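Putative P450-like enzyme (Streptomyces himastatinicus ATCC 53653, PDB 5Z9I) binds heme and probably acts as a cytochrome P450-type monooxygenase in bacterial secondary metabolism. Local coordinates at residues 46-51 with 287-292; 52-57 with 293-298. The protein carries 1 engineered substitution. One frame throughout, in Å; residues are numbered along the deposited sequence.

Overall arrangement
Interactions 1 and 2 follow one another along the same two stretches of chain, with centres about 5 Å apart. Strands 54-55 and 287-291 are neighbours in the five-stranded mixed sheet, and their backbones join the two contacts: A290 O meets S55 N at 2.8 Å, and N292 N meets V53 O at 2.8 Å, both probable hydrogen bonds. Interaction 1 is the heme end, where R289 grips a propionate and packs beside S56. Interaction 2 lies farther out: at the nearest atoms, the F54 side chain is about 10 Å from the heme, yet about 4 Å from the side chain of R289. I47 touches residues of both contacts.

Interaction 1 (46-51 with 287-292). With HEM (protoporphyrin IX containing Fe), chain B.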
ATOM      1  N   ALA A  46      -1.058  12.113 -16.119  1.00 46.94           N
ATOM      2  CA  ALA A  46      -1.568  11.810 -17.451  1.00 47.11           C
ATOM      3  C   ALA A  46      -1.414  10.329 -17.772  1.00 48.51           C
ATOM      4  O   ALA A  46      -2.306   9.732 -18.371  1.00 51.68           O
ATOM      5  CB  ALA A  46      -0.865  12.656 -18.508  1.00 48.62           C
ATOM      6  N   ILE A  47      -0.297   9.730 -17.363  1.00 47.87           N
ATOM      7  CA  ILE A  47      -0.087   8.310 -17.618  1.00 45.74           C
ATOM      8  C   ILE A  47      -1.127   7.477 -16.880  1.00 43.23           C
ATOM      9  O   ILE A  47      -1.815   6.657 -17.486  1.00 36.29           O
ATOM     10  CB  ILE A  47       1.326   7.851 -17.220  1.00 45.94           C
ATOM     11  CG1 ILE A  47       2.330   8.219 -18.323  1.00 49.66           C
ATOM     12  CG2 ILE A  47       1.357   6.344 -17.007  1.00 41.68           C
ATOM     13  CD1 ILE A  47       3.802   8.195 -17.867  1.00 49.67           C
ATOM     14  N   LEU A  48      -1.255   7.705 -15.578  1.00 42.25           N
ATOM     15  CA  LEU A  48      -2.185   6.920 -14.766  1.00 41.53           C
ATOM     16  C   LEU A  48      -3.633   7.097 -15.263  1.00 42.29           C
ATOM     17  O   LEU A  48      -4.473   6.203 -15.098  1.00 36.76           O
ATOM     18  CB  LEU A  48      -2.075   7.311 -13.289  1.00 36.34           C
ATOM     19  CG  LEU A  48      -0.698   7.057 -12.655  1.00 36.67           C
ATOM     20  CD1 LEU A  48      -0.648   7.529 -11.196  1.00 34.06           C
ATOM     21  CD2 LEU A  48      -0.294   5.601 -12.777  1.00 32.57           C
ATOM     22  N   SER A  49      -3.901   8.255 -15.872  1.00 41.76           N
ATOM     23  CA  SER A  49      -5.217   8.552 -16.415  1.00 44.77           C
ATOM     24  C   SER A  49      -5.475   7.951 -17.793  1.00 47.98           C
ATOM     25  O   SER A  49      -6.587   8.083 -18.328  1.00 50.32           O
ATOM     26  CB  SER A  49      -5.423  10.067 -16.491  1.00 41.85           C
ATOM     27  OG  SER A  49      -6.025  10.515 -15.304  1.00 39.51           O
ATOM     28  N   ASN A  50      -4.456   7.299 -18.356  1.00 45.91           N
ATOM     29  CA  ASN A  50      -4.500   6.793 -19.732  1.00 44.21           C
ATOM     30  C   ASN A  50      -4.219   5.291 -19.813  1.00 44.79           C
ATOM     31  O   ASN A  50      -3.214   4.869 -20.395  1.00 44.77           O
ATOM     32  CB  ASN A  50      -3.484   7.554 -20.590  1.00 44.63           C
ATOM     33  CG  ASN A  50      -3.775   7.469 -22.095  1.00 45.56           C
ATOM     34  OD1 ASN A  50      -4.576   6.655 -22.561  1.00 44.57           O
ATOM     35  ND2 ASN A  50      -3.083   8.286 -22.855  1.00 45.41           N
ATOM     36  N   PRO A  51      -5.113   4.475 -19.243  1.00 41.27           N
ATOM     37  CA  PRO A  51      -4.866   3.032 -19.152  1.00 42.63           C
ATOM     38  C   PRO A  51      -4.865   2.322 -20.510  1.00 44.74           C
ATOM     39  O   PRO A  51      -4.332   1.230 -20.611  1.00 44.56           O
ATOM     40  CB  PRO A  51      -6.026   2.535 -18.275  1.00 41.50           C
ATOM     41  CG  PRO A  51      -7.124   3.537 -18.535  1.00 43.38           C
ATOM     42  CD  PRO A  51      -6.425   4.855 -18.691  1.00 41.79           C
ATOM     43  N   VAL A 287       4.644   2.761  -9.284  1.00 36.39           N
ATOM     44  CA  VAL A 287       3.782   1.723  -9.856  1.00 33.81           C
ATOM     45  C   VAL A 287       4.168   1.412 -11.298  1.00 35.36           C
ATOM     46  O   VAL A 287       4.620   2.278 -12.041  1.00 38.05           O
ATOM     47  CB  VAL A 287       2.276   2.100  -9.795  1.00 35.08           C
ATOM     48  CG1 VAL A 287       1.857   2.438  -8.349  1.00 32.23           C
ATOM     49  CG2 VAL A 287       1.938   3.216 -10.774  1.00 31.12           C
ATOM     50  N   GLY A 288       4.010   0.154 -11.676  1.00 37.81           N
ATOM     51  CA  GLY A 288       4.449  -0.316 -12.974  1.00 37.57           C
ATOM     52  C   GLY A 288       3.370  -0.182 -14.021  1.00 33.90           C
ATOM     53  O   GLY A 288       2.193  -0.411 -13.757  1.00 29.77           O
ATOM     54  N   ARG A 289       3.784   0.217 -15.213  1.00 35.60           N
ATOM     55  CA  ARG A 289       2.918   0.228 -16.385  1.00 37.01           C
ATOM     56  C   ARG A 289       3.660  -0.395 -17.570  1.00 38.62           C
ATOM     57  O   ARG A 289       4.898  -0.440 -17.582  1.00 41.08           O
ATOM     58  CB  ARG A 289       2.473   1.653 -16.721  1.00 37.07           C
ATOM     59  CG  ARG A 289       1.506   2.279 -15.698  1.00 36.65           C
ATOM     60  CD  ARG A 289       0.268   1.408 -15.504  1.00 32.21           C
ATOM     61  NE  ARG A 289      -0.770   2.083 -14.743  1.00 34.19           N
ATOM     62  CZ  ARG A 289      -0.989   1.916 -13.438  1.00 32.58           C
ATOM     63  NH1 ARG A 289      -0.239   1.088 -12.727  1.00 29.84           N
ATOM     64  NH2 ARG A 289      -1.974   2.576 -12.844  1.00 30.86           N
ATOM     65  N   ALA A 290       2.906  -0.878 -18.554  1.00 37.23           N
ATOM     66  CA  ALA A 290       3.486  -1.375 -19.818  1.00 39.02           C
ATOM     67  C   ALA A 290       2.867  -0.635 -21.007  1.00 38.91           C
ATOM     68  O   ALA A 290       1.659  -0.470 -21.062  1.00 37.76           O
ATOM     69  CB  ALA A 290       3.273  -2.888 -19.950  1.00 35.53           C
ATOM     70  N   THR A 291       3.669  -0.180 -21.963  1.00 42.73           N
ATOM     71  CA  THR A 291       3.083   0.590 -23.060  1.00 44.95           C
ATOM     72  C   THR A 291       2.514  -0.317 -24.144  1.00 47.55           C
ATOM     73  O   THR A 291       3.135  -1.308 -24.531  1.00 48.30           O
ATOM     74  CB  THR A 291       4.091   1.557 -23.694  1.00 47.18           C
ATOM     75  OG1 THR A 291       5.263   0.836 -24.088  1.00 49.98           O
ATOM     76  CG2 THR A 291       4.466   2.647 -22.714  1.00 45.77           C
ATOM     77  N   ASN A 292       1.328   0.033 -24.633  1.00 49.83           N
ATOM     78  CA  ASN A 292       0.666  -0.739 -25.685  1.00 50.55           C
ATOM     79  C   ASN A 292       1.054  -0.248 -27.072  1.00 53.47           C
ATOM     80  O   ASN A 292       1.042  -1.012 -28.025  1.00 56.16           O
ATOM     81  CB  ASN A 292      -0.855  -0.685 -25.528  1.00 47.74           C
ATOM     82  CG  ASN A 292      -1.353  -1.492 -24.352  1.00 44.02           C
ATOM     83  OD1 ASN A 292      -0.734  -2.471 -23.935  1.00 41.55           O
ATOM     84  ND2 ASN A 292      -2.487  -1.088 -23.811  1.00 44.28           N
TER
HETATM   85  CHA HEM B 401      -4.540   0.219  -5.405  1.00 20.00           C
HETATM   86  CHB HEM B 401      -1.769   2.578  -2.404  1.00 20.00           C
HETATM   87  CHC HEM B 401      -4.248   0.769   1.267  1.00 20.00           C
HETATM   88  CHD HEM B 401      -6.432  -2.115  -1.747  1.00 20.00           C
HETATM   89  C1A HEM B 401      -3.629   1.067  -4.888  1.00 20.00           C
HETATM   90  C2A HEM B 401      -2.796   1.836  -5.664  1.00 20.00           C
HETATM   91  C3A HEM B 401      -2.009   2.478  -4.817  1.00 20.00           C
HETATM   92  C4A HEM B 401      -2.349   2.101  -3.541  1.00 20.00           C
HETATM   93  CMA HEM B 401      -0.930   3.448  -5.134  1.00 20.00           C
HETATM   94  CAA HEM B 401      -2.806   1.918  -7.170  1.00 20.00           C
HETATM   95  CBA HEM B 401      -1.778   1.068  -7.888  1.00 20.00           C
HETATM   96  CGA HEM B 401      -1.751   1.263  -9.377  1.00 20.00           C
HETATM   97  O1A HEM B 401      -1.174   0.483 -10.081  1.00 20.00           O
HETATM   98  O2A HEM B 401      -2.280   2.194  -9.916  1.00 20.00           O
HETATM   99  C1B HEM B 401      -2.236   2.278  -1.129  1.00 20.00           C
HETATM  100  C2B HEM B 401      -1.703   2.842   0.012  1.00 20.00           C
HETATM  101  C3B HEM B 401      -2.385   2.343   1.038  1.00 20.00           C
HETATM  102  C4B HEM B 401      -3.373   1.468   0.491  1.00 20.00           C
HETATM  103  CMB HEM B 401      -0.573   3.798   0.056  1.00 20.00           C
HETATM  104  CAB HEM B 401      -2.307   2.603   2.464  1.00 20.00           C
HETATM  105  CBB HEM B 401      -1.645   3.573   2.998  1.00 20.00           C
HETATM  106  C1C HEM B 401      -5.073  -0.184   0.777  1.00 20.00           C
HETATM  107  C2C HEM B 401      -5.914  -0.972   1.495  1.00 20.00           C
HETATM  108  C3C HEM B 401      -6.509  -1.805   0.628  1.00 20.00           C
HETATM  109  C4C HEM B 401      -6.018  -1.503  -0.613  1.00 20.00           C
HETATM  110  CMC HEM B 401      -6.098  -0.908   2.959  1.00 20.00           C
HETATM  111  CAC HEM B 401      -7.541  -2.815   0.825  1.00 20.00           C
HETATM  112  CBC HEM B 401      -8.226  -2.975   1.909  1.00 20.00           C
HETATM  113  C1D HEM B 401      -6.074  -1.680  -2.986  1.00 20.00           C
HETATM  114  C2D HEM B 401      -6.580  -2.316  -4.153  1.00 20.00           C
HETATM  115  C3D HEM B 401      -6.079  -1.669  -5.161  1.00 20.00           C
HETATM  116  C4D HEM B 401      -5.253  -0.633  -4.608  1.00 20.00           C
HETATM  117  CMD HEM B 401      -7.504  -3.479  -4.221  1.00 20.00           C
HETATM  118  CAD HEM B 401      -6.310  -2.010  -6.590  1.00 20.00           C
HETATM  119  CBD HEM B 401      -7.341  -1.152  -7.261  1.00 20.00           C
HETATM  120  CGD HEM B 401      -7.425  -1.370  -8.733  1.00 20.00           C
HETATM  121  O1D HEM B 401      -6.528  -1.811  -9.407  1.00 20.00           O
HETATM  122  O2D HEM B 401      -8.428  -1.089  -9.295  1.00 20.00           O
HETATM  123  NA  HEM B 401      -3.335   1.228  -3.595  1.00 20.00           N
HETATM  124  NB  HEM B 401      -3.218   1.482  -0.799  1.00 20.00           N
HETATM  125  NC  HEM B 401      -5.147  -0.516  -0.492  1.00 20.00           N
HETATM  126  ND  HEM B 401      -5.284  -0.685  -3.297  1.00 20.00           N
HETATM  127 FE   HEM B 401      -4.366   0.432  -2.147  1.00 20.00          FE
HETATM  128  O   HOH W   1      -2.124   3.908 -16.865  1.00 35.29           O
HETATM  129  O   HOH W   2      -4.063   3.270 -14.869  1.00 38.50           O
HETATM  130  O   HOH W   3      -2.235  -0.918  -2.006  1.00 43.63           O
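L48 lays its CD2 methyl over one face of the R289 guanidinium, 3.5 Å from NH2, the two side chains crossing at about a right angle. The same methyl meets V287 CG2 at 3.8 Å, so one leucine branch packs on both the arginine and the valine two residues before it. I47 adds a looser touch, its CG2 lying near R289 CG on the aliphatic part of the arginine.

What turns the guanidinium toward the heme is a bend in the chain at chi2 (-56°); beyond it the group meets the propionate in a two-pronged grip. NH1 donates to HEM O1A at 2.9 Å and NH2 to HEM O2A at 3.0 Å, the second nearly straight at 175°, with the propionate carbon CGA at the guanidinium edge, in its plane. The other N-H groups are used as well. NH1 also donates to the carbonyl of G288 from above its plane, at 3.0 Å, while water 1 accepts from NE and donates to I47 O, and water 2 likewise bridges NH2 and L48 O. All five N-H bonds of this buried group therefore have an acceptor, which should fix its rotation. An alanine here would remove the guanidinium, and the propionate would probably be left without its charge partner and freer to turn, with the water link from helix to strand broken. V287 CG1 packs against the propionate chain, 3.9 Å from HEM CBA.

H83, R87 and H345 also hydrogen-bond the heme. The end of helix 41-48 thus packs against strand 287-291 of the P450 beta-sheet, and a strand arginine clamping a heme propionate is a recurrent feature of the P450 heme pocket.

Interaction 2 (52-57 with 293-298); sequences KVFSSD and SEVEVA
V53 and V295 reach toward each other tip to tip, their CG2 methyls only 3.5 Å apart, tighter than an ordinary van der Waals contact. V53 CG2 stands anti to the backbone N, with CG1 between N and the carbonyl carbon (chi1 47°), a setting that also places CG2 over the centre of the F54 ring, 4.1 Å above the plane. The same methyl thus touches both the phenyl of the next residue and the valine, with S293 OG at 3.9 Å as a further neighbour.

F54 comes to V295 from the opposite direction and touches with the far end of its ring: CZ lies 3.8 Å from V295 CG1 and 3.9 Å from V295 CG2, and more loosely 4.2 Å from V297 CG2.

In the next shell, I47 of helix 41-48 packs on both F54 and V297, and T291 also touches the phenyl. Past the strand, the chain turns: S55 OG accepts from D57 N at 2.9 Å, an ST turn, and is hydrogen-bonded to D79 as well. V295 in turn is paired through its backbone with I302 of strand 300-302.

The contact is made by side chains, with the backbone bond of V53 to N292 just beside it. It sets the hairpin of strands 295-297 and 300-302 against outermost strand 54-55 of the mixed five-stranded P450 sheet, beside the R289 strand.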
ATOM      1  N   LYS A  52      -5.441   2.935 -21.537  1.00 48.23           N
ATOM      2  CA  LYS A  52      -5.524   2.282 -22.845  1.00 53.55           C
ATOM      3  C   LYS A  52      -4.175   2.261 -23.588  1.00 51.09           C
ATOM      4  O   LYS A  52      -3.937   1.382 -24.403  1.00 51.24           O
ATOM      5  CB  LYS A  52      -6.617   2.943 -23.704  1.00 60.73           C
ATOM      6  CG  LYS A  52      -8.015   2.773 -23.075  1.00 62.58           C
ATOM      7  CD  LYS A  52      -9.117   3.529 -23.814  1.00 66.39           C
ATOM      8  CE  LYS A  52     -10.131   2.530 -24.377  1.00 70.18           C
ATOM      9  NZ  LYS A  52     -11.372   3.160 -24.907  1.00 74.44           N
ATOM     10  N   VAL A  53      -3.289   3.210 -23.310  1.00 49.71           N
ATOM     11  CA  VAL A  53      -1.927   3.100 -23.818  1.00 50.13           C
ATOM     12  C   VAL A  53      -0.993   2.598 -22.715  1.00 46.01           C
ATOM     13  O   VAL A  53      -0.083   1.809 -22.983  1.00 42.86           O
ATOM     14  CB  VAL A  53      -1.412   4.442 -24.397  1.00 56.31           C
ATOM     15  CG1 VAL A  53      -1.706   5.545 -23.479  1.00 58.68           C
ATOM     16  CG2 VAL A  53       0.077   4.401 -24.643  1.00 57.45           C
ATOM     17  N   PHE A  54      -1.225   3.025 -21.472  1.00 42.81           N
ATOM     18  CA  PHE A  54      -0.372   2.584 -20.369  1.00 39.84           C
ATOM     19  C   PHE A  54      -1.067   1.520 -19.544  1.00 38.00           C
ATOM     20  O   PHE A  54      -1.786   1.810 -18.595  1.00 39.47           O
ATOM     21  CB  PHE A  54       0.050   3.773 -19.506  1.00 41.37           C
ATOM     22  CG  PHE A  54       0.822   4.804 -20.271  1.00 42.85           C
ATOM     23  CD1 PHE A  54       2.156   4.596 -20.590  1.00 42.38           C
ATOM     24  CD2 PHE A  54       0.206   5.953 -20.711  1.00 43.35           C
ATOM     25  CE1 PHE A  54       2.866   5.533 -21.312  1.00 44.28           C
ATOM     26  CE2 PHE A  54       0.917   6.907 -21.425  1.00 46.98           C
ATOM     27  CZ  PHE A  54       2.254   6.692 -21.729  1.00 46.45           C
ATOM     28  N   SER A  55      -0.828   0.275 -19.939  1.00 37.05           N
ATOM     29  CA  SER A  55      -1.510  -0.906 -19.415  1.00 34.14           C
ATOM     30  C   SER A  55      -1.009  -1.276 -18.029  1.00 35.56           C
ATOM     31  O   SER A  55       0.178  -1.092 -17.732  1.00 37.67           O
ATOM     32  CB  SER A  55      -1.305  -2.081 -20.379  1.00 32.70           C
ATOM     33  OG  SER A  55      -1.718  -3.315 -19.811  1.00 36.46           O
ATOM     34  N   SER A  56      -1.897  -1.816 -17.192  1.00 32.29           N
ATOM     35  CA  SER A  56      -1.475  -2.336 -15.884  1.00 31.33           C
ATOM     36  C   SER A  56      -1.101  -3.832 -15.972  1.00 31.60           C
ATOM     37  O   SER A  56      -0.731  -4.471 -14.973  1.00 29.81           O
ATOM     38  CB  SER A  56      -2.568  -2.118 -14.828  1.00 30.15           C
ATOM     39  OG  SER A  56      -2.666  -0.739 -14.420  1.00 29.90           O
ATOM     40  N   ASP A  57      -1.196  -4.385 -17.175  1.00 33.60           N
ATOM     41  CA  ASP A  57      -0.925  -5.808 -17.399  1.00 37.35           C
ATOM     42  C   ASP A  57       0.575  -6.013 -17.631  1.00 40.20           C
ATOM     43  O   ASP A  57       1.018  -6.427 -18.703  1.00 41.59           O
ATOM     44  CB  ASP A  57      -1.747  -6.332 -18.583  1.00 40.28           C
ATOM     45  CG  ASP A  57      -1.519  -7.805 -18.856  1.00 43.49           C
ATOM     46  OD1 ASP A  57      -0.851  -8.492 -18.043  1.00 44.65           O
ATOM     47  OD2 ASP A  57      -2.031  -8.274 -19.886  1.00 43.06           O
ATOM     48  N   SER A 293       1.392   1.032 -27.170  1.00 55.79           N
ATOM     49  CA  SER A 293       1.878   1.615 -28.410  1.00 63.13           C
ATOM     50  C   SER A 293       3.053   2.548 -28.131  1.00 65.20           C
ATOM     51  O   SER A 293       3.409   2.782 -26.961  1.00 62.21           O
ATOM     52  CB  SER A 293       0.762   2.384 -29.121  1.00 68.80           C
ATOM     53  OG  SER A 293       0.471   3.600 -28.450  1.00 72.45           O
ATOM     54  N   GLU A 294       3.661   3.069 -29.198  1.00 67.53           N
ATOM     55  CA  GLU A 294       4.668   4.126 -29.057  1.00 69.74           C
ATOM     56  C   GLU A 294       4.041   5.400 -28.503  1.00 67.31           C
ATOM     57  O   GLU A 294       2.945   5.790 -28.905  1.00 66.38           O
ATOM     58  CB  GLU A 294       5.356   4.430 -30.388  1.00 74.37           C
ATOM     59  CG  GLU A 294       6.719   3.771 -30.552  1.00 78.27           C
ATOM     60  CD  GLU A 294       7.638   4.553 -31.480  1.00 84.57           C
ATOM     61  OE1 GLU A 294       7.324   5.727 -31.785  1.00 86.19           O
ATOM     62  OE2 GLU A 294       8.680   3.997 -31.893  1.00 87.49           O
ATOM     63  N   VAL A 295       4.731   6.030 -27.555  1.00 65.98           N
ATOM     64  CA  VAL A 295       4.241   7.258 -26.930  1.00 66.18           C
ATOM     65  C   VAL A 295       5.352   8.296 -26.755  1.00 68.30           C
ATOM     66  O   VAL A 295       6.533   7.950 -26.658  1.00 69.86           O
ATOM     67  CB  VAL A 295       3.649   7.001 -25.541  1.00 65.16           C
ATOM     68  CG1 VAL A 295       2.471   7.937 -25.287  1.00 66.71           C
ATOM     69  CG2 VAL A 295       3.256   5.570 -25.380  1.00 63.69           C
ATOM     70  N   GLU A 296       4.970   9.564 -26.680  1.00 67.86           N
ATOM     71  CA  GLU A 296       5.920  10.594 -26.301  1.00 68.53           C
ATOM     72  C   GLU A 296       5.491  11.137 -24.951  1.00 66.63           C
ATOM     73  O   GLU A 296       4.391  11.668 -24.806  1.00 67.21           O
ATOM     74  CB  GLU A 296       5.998  11.714 -27.350  1.00 70.15           C
ATOM     75  N   VAL A 297       6.353  10.971 -23.955  1.00 65.50           N
ATOM     76  CA  VAL A 297       6.102  11.516 -22.631  1.00 64.79           C
ATOM     77  C   VAL A 297       7.079  12.661 -22.425  1.00 68.58           C
ATOM     78  O   VAL A 297       8.286  12.472 -22.565  1.00 68.41           O
ATOM     79  CB  VAL A 297       6.274  10.462 -21.537  1.00 59.34           C
ATOM     80  CG1 VAL A 297       5.709  10.968 -20.237  1.00 56.75           C
ATOM     81  CG2 VAL A 297       5.589   9.184 -21.955  1.00 57.34           C
ATOM     82  N   ALA A 298       6.550  13.839 -22.111  1.00 71.80           N
ATOM     83  CA  ALA A 298       7.347  15.055 -22.102  1.00 78.94           C
ATOM     84  C   ALA A 298       8.063  15.172 -23.447  1.00 84.22           C
ATOM     85  O   ALA A 298       7.421  15.283 -24.498  1.00 84.57           O
ATOM     86  CB  ALA A 298       8.348  15.060 -20.932  1.00 78.76           C
TER